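Hydrogenase maturation factor (Thermoanaerobacter tengcongensis, PDB 3VTH) probably transfers the carbamoyl group of carbamoyl phosphate, with ATP consumed, to the C-terminal cysteine of HypE during [NiFe]-hydrogenase maturation. Local coordinates at residues G406-C414 with S424-N432; H483-E494 with S726-I737. All blocks are in the same frame, centred on the assembly; numbering follows the deposited sequence.

Contact 1: residues G406-C414 with S424-N432; sequences GGFYKNTFC and SHHIGDLDN. With AP2 (phosphomethylphosphonic acid adenosyl ester), chain H.
Leu-430 and Phe-408 begin a run of backbone hydrogen bonds between two antiparallel loops: 406-414, which follows strand 402-404, and the loop 424-432, which leads into helix 433-449. Leu-430 N donates to Phe-408 O at 3.0 Å. Further along, Asn-411 N reaches Gly-428 O at 2.9 Å, while Asn-411 O takes the amide of Ile-427; with Ile-427 and Gly-428 both opposite Asn-411, this is a classic beta bulge. At the far end Ser-424 N bonds to Phe-413 O.

Two side chains join in as acceptors. The type II turn Phe-408 to Asn-411 presents Lys-410 N to Asp-429 OD1 (2.8 Å), and a water links that same oxygen to Lys-410 NZ, so one carboxylate oxygen serves both the backbone and the side chain of the lysine. Ser-424 OG, held between its own N and carbonyl carbon (chi1 77°), accepts from Phe-413 N at 3.1 Å and donates to His-425 O.

Packing fills the rest. Ser-424 CB sits 3.4 Å from the centroid of the Phe-413 ring, squarely over its face, in a CH-pi contact; Ile-427 CD1 touches the same ring through CE2. Leu-430 CG lies 3.7 Å from Asn-411 CB. The Phe-408 ring turns its edge to Leu-430 O.

Facing the nucleotide, the Tyr-409 ring edge meets AP2: Tyr-409 CD2 lies 3.1 Å from AP2 O3B. Asp-429 OD1 lies at that edge near CD1. Direct and water-mediated bonds to Asp-429, with the backbone pairing, hold the turn carrying this pocket tyrosine, connecting the pocket wall to the loop before helix 433-449.

Contact 2: residues H483-E494 with S726-I737; sequences HHHAHIASCMAE and SNSKVPCNDGGI. With FE (Fe (III) ion), chain I; AP2 (phosphomethylphosphonic acid adenosyl ester), chain H.
The iron site of the Kae1-like domain, of the actin-type ATPase clan, is built where helix 483-494 meets the loop 726-737. His-483 and His-487, one helical turn apart, each bind the iron through NE2 at 2.2 Å, and Asp-734 OD1 adds a third bond of equal length from the loop. O2A and O2B of AP2 also bind the metal, and Asp-507 completes the set. Asp-734 N donates to O1A of the nucleotide analogue, so this residue holds metal and phosphonate together; Asn-733 OD1, accepting from Gly-735 N, forms an Asx turn around it.

Ile-737 props both histidines: its CD1 lies over one face of each ring, 3.4 Å from the His-487 centroid and 3.8 Å from that of His-483. The rotation of His-487 is further set by a water that accepts from ND1 and donates to Ser-490 OG and Pro-731 O, while His-483 ND1 is bonded to Asp-460.

At the helix's C-terminal end, Glu-494 reaches out on an extended chain (chi2 -163°) to grip three consecutive loop amides. Lys-729 N meets Glu-494 OE1 at 2.7 Å, from above the carboxylate plane. Glu-494 OE2 accepts two: Ser-728 N on its syn side, close to that plane, at 2.9 Å, and Val-730 N from well above it at 3.2 Å.

How the contacts relate
Both contacts are largely buried and line the AP2 pocket, their centres about 14 Å apart. Contact 1 is local, joining loops ten residues apart in the chain; contact 2 brings together segments over 230 residues apart, from sequence families assigned to the two parts of the Kae1-like region. Their chemistry follows: main-chain pairing dominates the first, whereas metal ligation and a carboxylate gripping amides dominate the second. AP2 meets contact 1 at a ring edge but is bound by contact 2 through iron and a backbone amide. They touch directly, Thr-412 OG1 lying 2.7 Å from Gly-735 O in a probable hydrogen bond and Tyr-409 O packing on Asp-734 CB.

Contact 1: residues G406-C414 with S424-N432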
loop_
_atom_site.group_PDB
_atom_site.type_symbol
_atom_site.label_atom_id
_atom_site.label_comp_id
_atom_site.label_asym_id
_atom_site.label_seq_id
_atom_site.Cartn_x
_atom_site.Cartn_y
_atom_site.Cartn_z
ATOM N N GLY A 406 0.964 -3.408 14.283
ATOM C CA GLY A 406 0.123 -3.921 13.186
ATOM C C GLY A 406 -0.572 -5.227 13.524
ATOM O O GLY A 406 -0.711 -5.588 14.705
ATOM N N GLY A 407 -1.022 -5.939 12.495
ATOM C CA GLY A 407 -1.734 -7.199 12.691
ATOM C C GLY A 407 -0.932 -8.390 12.180
ATOM O O GLY A 407 0.287 -8.459 12.360
ATOM N N PHE A 408 -1.629 -9.312 11.533
ATOM C CA PHE A 408 -1.051 -10.544 11.004
ATOM C C PHE A 408 -1.016 -10.492 9.464
ATOM O O PHE A 408 0.067 -10.465 8.877
ATOM C CB PHE A 408 -1.810 -11.778 11.558
ATOM C CG PHE A 408 -1.725 -13.020 10.682
ATOM C CD1 PHE A 408 -2.883 -13.686 10.303
ATOM C CD2 PHE A 408 -0.503 -13.505 10.227
ATOM C CE1 PHE A 408 -2.832 -14.836 9.494
ATOM C CE2 PHE A 408 -0.439 -14.638 9.419
ATOM C CZ PHE A 408 -1.608 -15.312 9.053
ATOM N N TYR A 409 -2.181 -10.472 8.820
ATOM C CA TYR A 409 -2.229 -10.375 7.360
ATOM C C TYR A 409 -1.729 -9.025 6.891
ATOM O O TYR A 409 -2.025 -7.997 7.519
ATOM C CB TYR A 409 -3.659 -10.527 6.842
ATOM C CG TYR A 409 -4.259 -11.895 7.049
ATOM C CD1 TYR A 409 -3.852 -12.981 6.271
ATOM C CD2 TYR A 409 -5.244 -12.098 8.017
ATOM C CE1 TYR A 409 -4.419 -14.260 6.450
ATOM C CE2 TYR A 409 -5.825 -13.366 8.203
ATOM C CZ TYR A 409 -5.405 -14.434 7.417
ATOM O OH TYR A 409 -5.972 -15.675 7.609
ATOM N N LYS A 410 -0.997 -9.024 5.780
ATOM C CA LYS A 410 -0.645 -7.786 5.095
ATOM C C LYS A 410 -0.016 -6.781 6.067
ATOM O O LYS A 410 -0.324 -5.582 6.053
ATOM C CB LYS A 410 -1.900 -7.180 4.450
ATOM C CG LYS A 410 -2.532 -8.043 3.320
ATOM C CD LYS A 410 -3.885 -7.439 2.910
ATOM C CE LYS A 410 -4.543 -8.138 1.696
ATOM N NZ LYS A 410 -4.771 -9.625 1.881
ATOM N N ASN A 411 0.857 -7.278 6.925
ATOM C CA ASN A 411 1.324 -6.450 8.024
ATOM C C ASN A 411 2.017 -5.151 7.588
ATOM O O ASN A 411 2.780 -5.140 6.624
ATOM C CB ASN A 411 2.223 -7.260 8.948
ATOM C CG ASN A 411 2.834 -6.402 10.059
ATOM O OD1 ASN A 411 2.339 -6.364 11.196
ATOM N ND2 ASN A 411 3.886 -5.699 9.723
ATOM N N THR A 412 1.716 -4.062 8.305
ATOM C CA THR A 412 2.595 -2.913 8.375
ATOM C C THR A 412 2.706 -2.570 9.864
ATOM O O THR A 412 1.840 -2.950 10.660
ATOM C CB THR A 412 2.011 -1.680 7.654
ATOM O OG1 THR A 412 0.732 -1.371 8.224
ATOM C CG2 THR A 412 1.874 -1.926 6.127
ATOM N N PHE A 413 3.762 -1.841 10.213
ATOM C CA PHE A 413 3.882 -1.213 11.518
ATOM C C PHE A 413 3.865 0.298 11.312
ATOM O O PHE A 413 4.012 0.766 10.186
ATOM C CB PHE A 413 5.165 -1.677 12.239
ATOM C CG PHE A 413 6.438 -1.367 11.490
ATOM C CD1 PHE A 413 7.031 -0.112 11.588
ATOM C CD2 PHE A 413 7.048 -2.340 10.697
ATOM C CE1 PHE A 413 8.235 0.188 10.896
ATOM C CE2 PHE A 413 8.249 -2.060 10.005
ATOM C CZ PHE A 413 8.840 -0.802 10.105
ATOM N N CYS A 414 3.628 1.059 12.382
ATOM C CA CYS A 414 3.581 2.520 12.281
ATOM C C CYS A 414 4.290 3.140 13.479
ATOM O O CYS A 414 4.114 2.664 14.597
ATOM C CB CYS A 414 2.119 2.993 12.188
ATOM S SG CYS A 414 1.885 4.777 12.044
ATOM N N SER A 424 4.885 1.941 7.829
ATOM C CA SER A 424 5.891 1.250 7.034
ATOM C C SER A 424 5.290 0.817 5.719
ATOM O O SER A 424 4.061 0.685 5.586
ATOM C CB SER A 424 6.407 0.018 7.779
ATOM O OG SER A 424 5.480 -1.067 7.730
ATOM N N HIS A 425 6.156 0.581 4.747
ATOM C CA HIS A 425 5.736 -0.110 3.548
ATOM C C HIS A 425 5.215 -1.501 3.914
ATOM O O HIS A 425 5.544 -2.041 4.966
ATOM C CB HIS A 425 6.888 -0.214 2.547
ATOM C CG HIS A 425 8.060 -1.029 3.019
ATOM N ND1 HIS A 425 9.035 -0.526 3.858
ATOM C CD2 HIS A 425 8.439 -2.300 2.724
ATOM C CE1 HIS A 425 9.953 -1.455 4.071
ATOM N NE2 HIS A 425 9.616 -2.540 3.396
ATOM N N HIS A 426 4.390 -2.052 3.029
ATOM C CA HIS A 426 3.897 -3.430 3.142
ATOM C C HIS A 426 5.015 -4.401 3.521
ATOM O O HIS A 426 6.055 -4.460 2.846
ATOM C CB HIS A 426 3.320 -3.832 1.784
ATOM C CG HIS A 426 2.902 -5.266 1.695
ATOM N ND1 HIS A 426 3.660 -6.224 1.053
ATOM C CD2 HIS A 426 1.794 -5.897 2.139
ATOM C CE1 HIS A 426 3.036 -7.388 1.104
ATOM N NE2 HIS A 426 1.893 -7.213 1.742
ATOM N N ILE A 427 4.809 -5.145 4.604
ATOM C CA ILE A 427 5.787 -6.123 5.061
ATOM C C ILE A 427 5.362 -7.526 4.592
ATOM O O ILE A 427 6.181 -8.266 4.050
ATOM C CB ILE A 427 5.953 -6.092 6.614
ATOM C CG1 ILE A 427 6.408 -4.686 7.087
ATOM C CG2 ILE A 427 6.868 -7.227 7.119
ATOM C CD1 ILE A 427 7.803 -4.253 6.570
ATOM N N GLY A 428 4.093 -7.866 4.792
ATOM C CA GLY A 428 3.546 -9.156 4.318
ATOM C C GLY A 428 2.851 -9.893 5.458
ATOM O O GLY A 428 2.796 -9.396 6.574
ATOM N N ASP A 429 2.320 -11.078 5.177
ATOM C CA ASP A 429 1.668 -11.899 6.199
ATOM C C ASP A 429 2.723 -12.359 7.206
ATOM O O ASP A 429 3.686 -13.007 6.824
ATOM C CB ASP A 429 0.992 -13.124 5.539
ATOM C CG ASP A 429 -0.177 -12.739 4.633
ATOM O OD1 ASP A 429 -0.591 -11.547 4.588
ATOM O OD2 ASP A 429 -0.707 -13.645 3.957
ATOM N N LEU A 430 2.562 -12.010 8.485
ATOM C CA LEU A 430 3.544 -12.406 9.496
ATOM C C LEU A 430 3.295 -13.830 9.951
ATOM O O LEU A 430 2.840 -14.057 11.059
ATOM C CB LEU A 430 3.521 -11.473 10.704
ATOM C CG LEU A 430 4.080 -10.081 10.496
ATOM C CD1 LEU A 430 4.450 -9.472 11.850
ATOM C CD2 LEU A 430 5.315 -10.142 9.588
ATOM N N ASP A 431 3.649 -14.769 9.090
ATOM C CA ASP A 431 3.131 -16.129 9.104
ATOM C C ASP A 431 4.265 -17.122 9.322
ATOM O O ASP A 431 4.033 -18.302 9.556
ATOM C CB ASP A 431 2.514 -16.391 7.728
ATOM C CG ASP A 431 1.396 -17.406 7.758
ATOM O OD1 ASP A 431 0.934 -17.787 6.653
ATOM O OD2 ASP A 431 0.974 -17.833 8.859
ATOM N N ASN A 432 5.496 -16.641 9.228
ATOM C CA ASN A 432 6.661 -17.512 9.304
ATOM C C ASN A 432 7.882 -16.732 9.750
ATOM O O ASN A 432 7.857 -15.493 9.808
ATOM C CB ASN A 432 6.918 -18.170 7.941
ATOM C CG ASN A 432 7.010 -17.148 6.812
ATOM O OD1 ASN A 432 6.013 -16.824 6.175
ATOM N ND2 ASN A 432 8.198 -16.622 6.587
HETATM P PB AP2 H . -8.765 -9.942 8.803
HETATM O O1B AP2 H . -10.012 -10.526 8.189
HETATM O O2B AP2 H . -8.950 -8.745 9.683
HETATM O O3B AP2 H . -7.861 -11.011 9.365
HETATM C C3A AP2 H . -7.864 -9.340 7.349
HETATM P PA AP2 H . -8.639 -7.944 6.484
HETATM O O1A AP2 H . -7.527 -7.556 5.520
HETATM O O2A AP2 H . -9.270 -6.886 7.357
HETATM O "O5'" AP2 H . -9.871 -8.605 5.669
HETATM C "C5'" AP2 H . -9.555 -9.465 4.580
HETATM C "C4'" AP2 H . -10.836 -10.204 4.269
HETATM O "O4'" AP2 H . -11.752 -9.322 3.620
HETATM C "C3'" AP2 H . -10.629 -11.346 3.294
HETATM O "O3'" AP2 H . -10.095 -12.495 3.960
HETATM C "C2'" AP2 H . -12.046 -11.525 2.789
HETATM O "O2'" AP2 H . -12.733 -12.323 3.760
HETATM C "C1'" AP2 H . -12.599 -10.093 2.758
HETATM N N9 AP2 H . -12.549 -9.635 1.339
HETATM C C8 AP2 H . -11.451 -9.442 0.567
HETATM N N7 AP2 H . -11.784 -9.072 -0.699
HETATM C C5 AP2 H . -13.129 -9.020 -0.756
HETATM C C6 AP2 H . -14.144 -8.702 -1.791
HETATM N N6 AP2 H . -13.781 -8.344 -3.049
HETATM N N1 AP2 H . -15.454 -8.787 -1.430
HETATM C C2 AP2 H . -15.845 -9.120 -0.180
HETATM N N3 AP2 H . -14.974 -9.433 0.803
HETATM C C4 AP2 H . -13.630 -9.401 0.577
HETATM O O HOH W 1 -2.993 -11.478 2.880
#

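Contact 2: residues H483-E494 with S726-I737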
loop_
_atom_site.group_PDB
_atom_site.type_symbol
_atom_site.label_atom_id
_atom_site.label_comp_id
_atom_site.label_asym_id
_atom_site.label_seq_id
_atom_site.Cartn_x
_atom_site.Cartn_y
_atom_site.Cartn_z
ATOM N N HIS A 483 -9.206 -4.948 17.189
ATOM C CA HIS A 483 -8.922 -4.963 15.740
ATOM C C HIS A 483 -9.834 -4.054 14.917
ATOM O O HIS A 483 -9.372 -3.293 14.062
ATOM C CB HIS A 483 -9.053 -6.404 15.230
ATOM C CG HIS A 483 -8.604 -6.594 13.813
ATOM N ND1 HIS A 483 -7.286 -6.820 13.476
ATOM C CD2 HIS A 483 -9.301 -6.623 12.650
ATOM C CE1 HIS A 483 -7.189 -6.973 12.166
ATOM N NE2 HIS A 483 -8.395 -6.861 11.642
ATOM N N HIS A 484 -11.141 -4.161 15.152
ATOM C CA HIS A 484 -12.104 -3.405 14.377
ATOM C C HIS A 484 -12.125 -1.937 14.741
ATOM O O HIS A 484 -12.292 -1.090 13.867
ATOM C CB HIS A 484 -13.468 -4.109 14.398
ATOM C CG HIS A 484 -13.365 -5.498 13.854
ATOM N ND1 HIS A 484 -13.074 -6.584 14.652
ATOM C CD2 HIS A 484 -13.366 -5.957 12.579
ATOM C CE1 HIS A 484 -12.956 -7.662 13.899
ATOM N NE2 HIS A 484 -13.131 -7.309 12.639
ATOM N N HIS A 485 -11.915 -1.640 16.021
ATOM C CA HIS A 485 -11.711 -0.272 16.446
ATOM C C HIS A 485 -10.539 0.326 15.654
ATOM O O HIS A 485 -10.650 1.435 15.137
ATOM C CB HIS A 485 -11.484 -0.222 17.973
ATOM C CG HIS A 485 -11.436 1.162 18.549
ATOM N ND1 HIS A 485 -10.860 1.429 19.772
ATOM C CD2 HIS A 485 -11.880 2.352 18.072
ATOM C CE1 HIS A 485 -10.955 2.722 20.028
ATOM N NE2 HIS A 485 -11.551 3.306 19.004
ATOM N N ALA A 486 -9.431 -0.411 15.548
ATOM C CA ALA A 486 -8.257 0.056 14.796
ATOM C C ALA A 486 -8.552 0.323 13.314
ATOM O O ALA A 486 -8.079 1.321 12.773
ATOM C CB ALA A 486 -7.101 -0.920 14.944
ATOM N N HIS A 487 -9.310 -0.561 12.651
ATOM C CA HIS A 487 -9.735 -0.314 11.252
ATOM C C HIS A 487 -10.462 1.033 11.152
ATOM O O HIS A 487 -10.154 1.860 10.275
ATOM C CB HIS A 487 -10.685 -1.422 10.734
ATOM C CG HIS A 487 -10.003 -2.621 10.143
ATOM N ND1 HIS A 487 -9.064 -2.538 9.132
ATOM C CD2 HIS A 487 -10.183 -3.947 10.379
ATOM C CE1 HIS A 487 -8.683 -3.757 8.787
ATOM N NE2 HIS A 487 -9.346 -4.629 9.532
ATOM N N ILE A 488 -11.428 1.270 12.039
ATOM C CA ILE A 488 -12.195 2.523 11.993
ATOM C C ILE A 488 -11.276 3.735 12.235
ATOM O O ILE A 488 -11.378 4.755 11.533
ATOM C CB ILE A 488 -13.398 2.524 13.002
ATOM C CG1 ILE A 488 -14.356 1.362 12.726
ATOM C CG2 ILE A 488 -14.174 3.876 12.991
ATOM C CD1 ILE A 488 -14.831 1.236 11.256
ATOM N N ALA A 489 -10.366 3.606 13.206
ATOM C CA ALA A 489 -9.446 4.699 13.549
ATOM C C ALA A 489 -8.453 5.006 12.425
ATOM O O ALA A 489 -8.060 6.168 12.260
ATOM C CB ALA A 489 -8.685 4.385 14.832
ATOM N N SER A 490 -8.052 3.984 11.665
ATOM C CA SER A 490 -7.140 4.188 10.531
ATOM C C SER A 490 -7.748 5.151 9.515
ATOM O O SER A 490 -7.058 6.038 9.001
ATOM C CB SER A 490 -6.701 2.866 9.873
ATOM O OG SER A 490 -7.712 2.265 9.062
ATOM N N CYS A 491 -9.037 4.983 9.248
ATOM C CA CYS A 491 -9.759 5.904 8.372
ATOM C C CYS A 491 -9.940 7.280 9.030
ATOM O O CYS A 491 -9.698 8.306 8.392
ATOM C CB CYS A 491 -11.101 5.301 7.960
ATOM S SG CYS A 491 -12.080 6.389 6.929
ATOM N N MET A 492 -10.329 7.314 10.307
ATOM C CA MET A 492 -10.432 8.591 11.037
ATOM C C MET A 492 -9.130 9.398 10.974
ATOM O O MET A 492 -9.160 10.609 10.735
ATOM C CB MET A 492 -10.823 8.357 12.498
ATOM C CG MET A 492 -12.222 7.770 12.695
ATOM S SD MET A 492 -12.572 7.342 14.415
ATOM C CE MET A 492 -12.672 9.002 15.108
ATOM N N ALA A 493 -8.003 8.723 11.205
ATOM C CA ALA A 493 -6.673 9.330 11.106
ATOM C C ALA A 493 -6.412 10.058 9.764
ATOM O O ALA A 493 -5.883 11.165 9.759
ATOM C CB ALA A 493 -5.586 8.262 11.348
ATOM N N GLU A 494 -6.765 9.421 8.642
ATOM C CA GLU A 494 -6.580 10.001 7.289
ATOM C C GLU A 494 -7.420 11.226 7.106
ATOM O O GLU A 494 -7.047 12.144 6.365
ATOM C CB GLU A 494 -7.082 9.065 6.184
ATOM C CG GLU A 494 -6.451 7.760 6.055
ATOM C CD GLU A 494 -6.757 7.142 4.696
ATOM O OE1 GLU A 494 -6.880 7.894 3.692
ATOM O OE2 GLU A 494 -6.889 5.910 4.644
ATOM N N SER A 726 -14.150 6.658 3.988
ATOM C CA SER A 726 -13.441 5.386 3.958
ATOM C C SER A 726 -11.964 5.614 3.673
ATOM O O SER A 726 -11.556 6.727 3.352
ATOM C CB SER A 726 -14.050 4.402 2.958
ATOM O OG SER A 726 -13.583 3.083 3.256
ATOM N N ASN A 727 -11.182 4.558 3.822
ATOM C CA ASN A 727 -9.744 4.596 3.630
ATOM C C ASN A 727 -9.373 4.958 2.217
ATOM O O ASN A 727 -10.097 4.627 1.266
ATOM C CB ASN A 727 -9.111 3.245 3.979
ATOM C CG ASN A 727 -9.123 2.970 5.483
ATOM O OD1 ASN A 727 -8.321 3.535 6.243
ATOM N ND2 ASN A 727 -10.037 2.128 5.913
ATOM N N SER A 728 -8.236 5.644 2.090
ATOM C CA SER A 728 -7.761 6.093 0.786
ATOM C C SER A 728 -6.223 6.044 0.675
ATOM O O SER A 728 -5.679 5.479 -0.256
ATOM C CB SER A 728 -8.304 7.504 0.491
ATOM O OG SER A 728 -7.868 7.952 -0.786
ATOM N N LYS A 729 -5.549 6.630 1.650
ATOM C CA LYS A 729 -4.084 6.717 1.705
ATOM C C LYS A 729 -3.460 5.475 2.307
ATOM O O LYS A 729 -2.300 5.152 2.007
ATOM C CB LYS A 729 -3.690 7.924 2.569
ATOM C CG LYS A 729 -4.038 9.253 1.894
ATOM C CD LYS A 729 -3.606 10.438 2.743
ATOM C CE LYS A 729 -3.690 11.740 1.957
ATOM N NZ LYS A 729 -5.045 11.988 1.390
ATOM N N VAL A 730 -4.218 4.795 3.178
ATOM C CA VAL A 730 -3.795 3.483 3.701
ATOM C C VAL A 730 -4.939 2.508 3.400
ATOM O O VAL A 730 -6.041 2.957 3.110
ATOM C CB VAL A 730 -3.397 3.507 5.222
ATOM C CG1 VAL A 730 -2.356 4.630 5.508
ATOM C CG2 VAL A 730 -4.624 3.640 6.147
ATOM N N PRO A 731 -4.667 1.196 3.398
ATOM C CA PRO A 731 -5.725 0.256 3.014
ATOM C C PRO A 731 -6.828 0.106 4.085
ATOM O O PRO A 731 -6.586 0.349 5.279
ATOM C CB PRO A 731 -4.971 -1.073 2.843
ATOM C CG PRO A 731 -3.516 -0.660 2.569
ATOM C CD PRO A 731 -3.356 0.520 3.501
ATOM N N CYS A 732 -8.032 -0.269 3.635
ATOM C CA CYS A 732 -9.090 -0.665 4.547
ATOM C C CYS A 732 -8.834 -2.100 5.011
ATOM O O CYS A 732 -9.430 -2.551 5.983
ATOM C CB CYS A 732 -10.482 -0.531 3.886
ATOM S SG CYS A 732 -10.717 -1.588 2.424
ATOM N N ASN A 733 -7.940 -2.810 4.320
ATOM C CA ASN A 733 -7.511 -4.142 4.789
ATOM C C ASN A 733 -6.497 -4.026 5.935
ATOM O O ASN A 733 -6.205 -2.922 6.386
ATOM C CB ASN A 733 -6.998 -5.020 3.639
ATOM C CG ASN A 733 -5.714 -4.475 3.000
ATOM O OD1 ASN A 733 -4.754 -4.105 3.694
ATOM N ND2 ASN A 733 -5.692 -4.443 1.670
ATOM N N ASP A 734 -5.970 -5.153 6.405
ATOM C CA ASP A 734 -5.105 -5.128 7.592
ATOM C C ASP A 734 -3.798 -4.349 7.456
ATOM O O ASP A 734 -3.135 -4.076 8.462
ATOM C CB ASP A 734 -4.842 -6.547 8.112
ATOM C CG ASP A 734 -6.029 -7.110 8.885
ATOM O OD1 ASP A 734 -7.070 -6.426 8.963
ATOM O OD2 ASP A 734 -5.918 -8.226 9.434
ATOM N N GLY A 735 -3.435 -4.022 6.215
ATOM C CA GLY A 735 -2.323 -3.084 5.930
ATOM C C GLY A 735 -2.512 -1.734 6.599
ATOM O O GLY A 735 -1.538 -1.042 6.877
ATOM N N GLY A 736 -3.759 -1.358 6.874
ATOM C CA GLY A 736 -4.030 -0.058 7.518
ATOM C C GLY A 736 -4.129 -0.090 9.045
ATOM O O GLY A 736 -4.139 0.954 9.677
ATOM N N ILE A 737 -4.155 -1.283 9.641
ATOM C CA ILE A 737 -4.395 -1.453 11.089
ATOM C C ILE A 737 -3.404 -0.659 11.974
ATOM O O ILE A 737 -3.808 -0.045 12.943
ATOM C CB ILE A 737 -4.372 -2.961 11.450
ATOM C CG1 ILE A 737 -5.687 -3.649 11.010
ATOM C CG2 ILE A 737 -4.052 -3.213 12.902
ATOM C CD1 ILE A 737 -6.931 -3.301 11.855
HETATM FE FE FE I . -9.169 -6.803 9.573
HETATM P PB AP2 H . -8.765 -9.942 8.803
HETATM O O1B AP2 H . -10.012 -10.526 8.189
HETATM O O2B AP2 H . -8.950 -8.745 9.683
HETATM O O3B AP2 H . -7.861 -11.011 9.365
HETATM C C3A AP2 H . -7.864 -9.340 7.349
HETATM P PA AP2 H . -8.639 -7.944 6.484
HETATM O O1A AP2 H . -7.527 -7.556 5.520
HETATM O O2A AP2 H . -9.270 -6.886 7.357
HETATM O "O5'" AP2 H . -9.871 -8.605 5.669
HETATM C "C5'" AP2 H . -9.555 -9.465 4.580
HETATM C "C4'" AP2 H . -10.836 -10.204 4.269
HETATM O "O4'" AP2 H . -11.752 -9.322 3.620
HETATM C "C3'" AP2 H . -10.629 -11.346 3.294
HETATM O "O3'" AP2 H . -10.095 -12.495 3.960
HETATM C "C2'" AP2 H . -12.046 -11.525 2.789
HETATM O "O2'" AP2 H . -12.733 -12.323 3.760
HETATM C "C1'" AP2 H . -12.599 -10.093 2.758
HETATM N N9 AP2 H . -12.549 -9.635 1.339
HETATM C C8 AP2 H . -11.451 -9.442 0.567
HETATM N N7 AP2 H . -11.784 -9.072 -0.699
HETATM C C5 AP2 H . -13.129 -9.020 -0.756
HETATM C C6 AP2 H . -14.144 -8.702 -1.791
HETATM N N6 AP2 H . -13.781 -8.344 -3.049
HETATM N N1 AP2 H . -15.454 -8.787 -1.430
HETATM C C2 AP2 H . -15.845 -9.120 -0.180
HETATM N N3 AP2 H . -14.974 -9.433 0.803
HETATM C C4 AP2 H . -13.630 -9.401 0.577
HETATM O O HOH W 2 -7.454 -0.288 8.016
#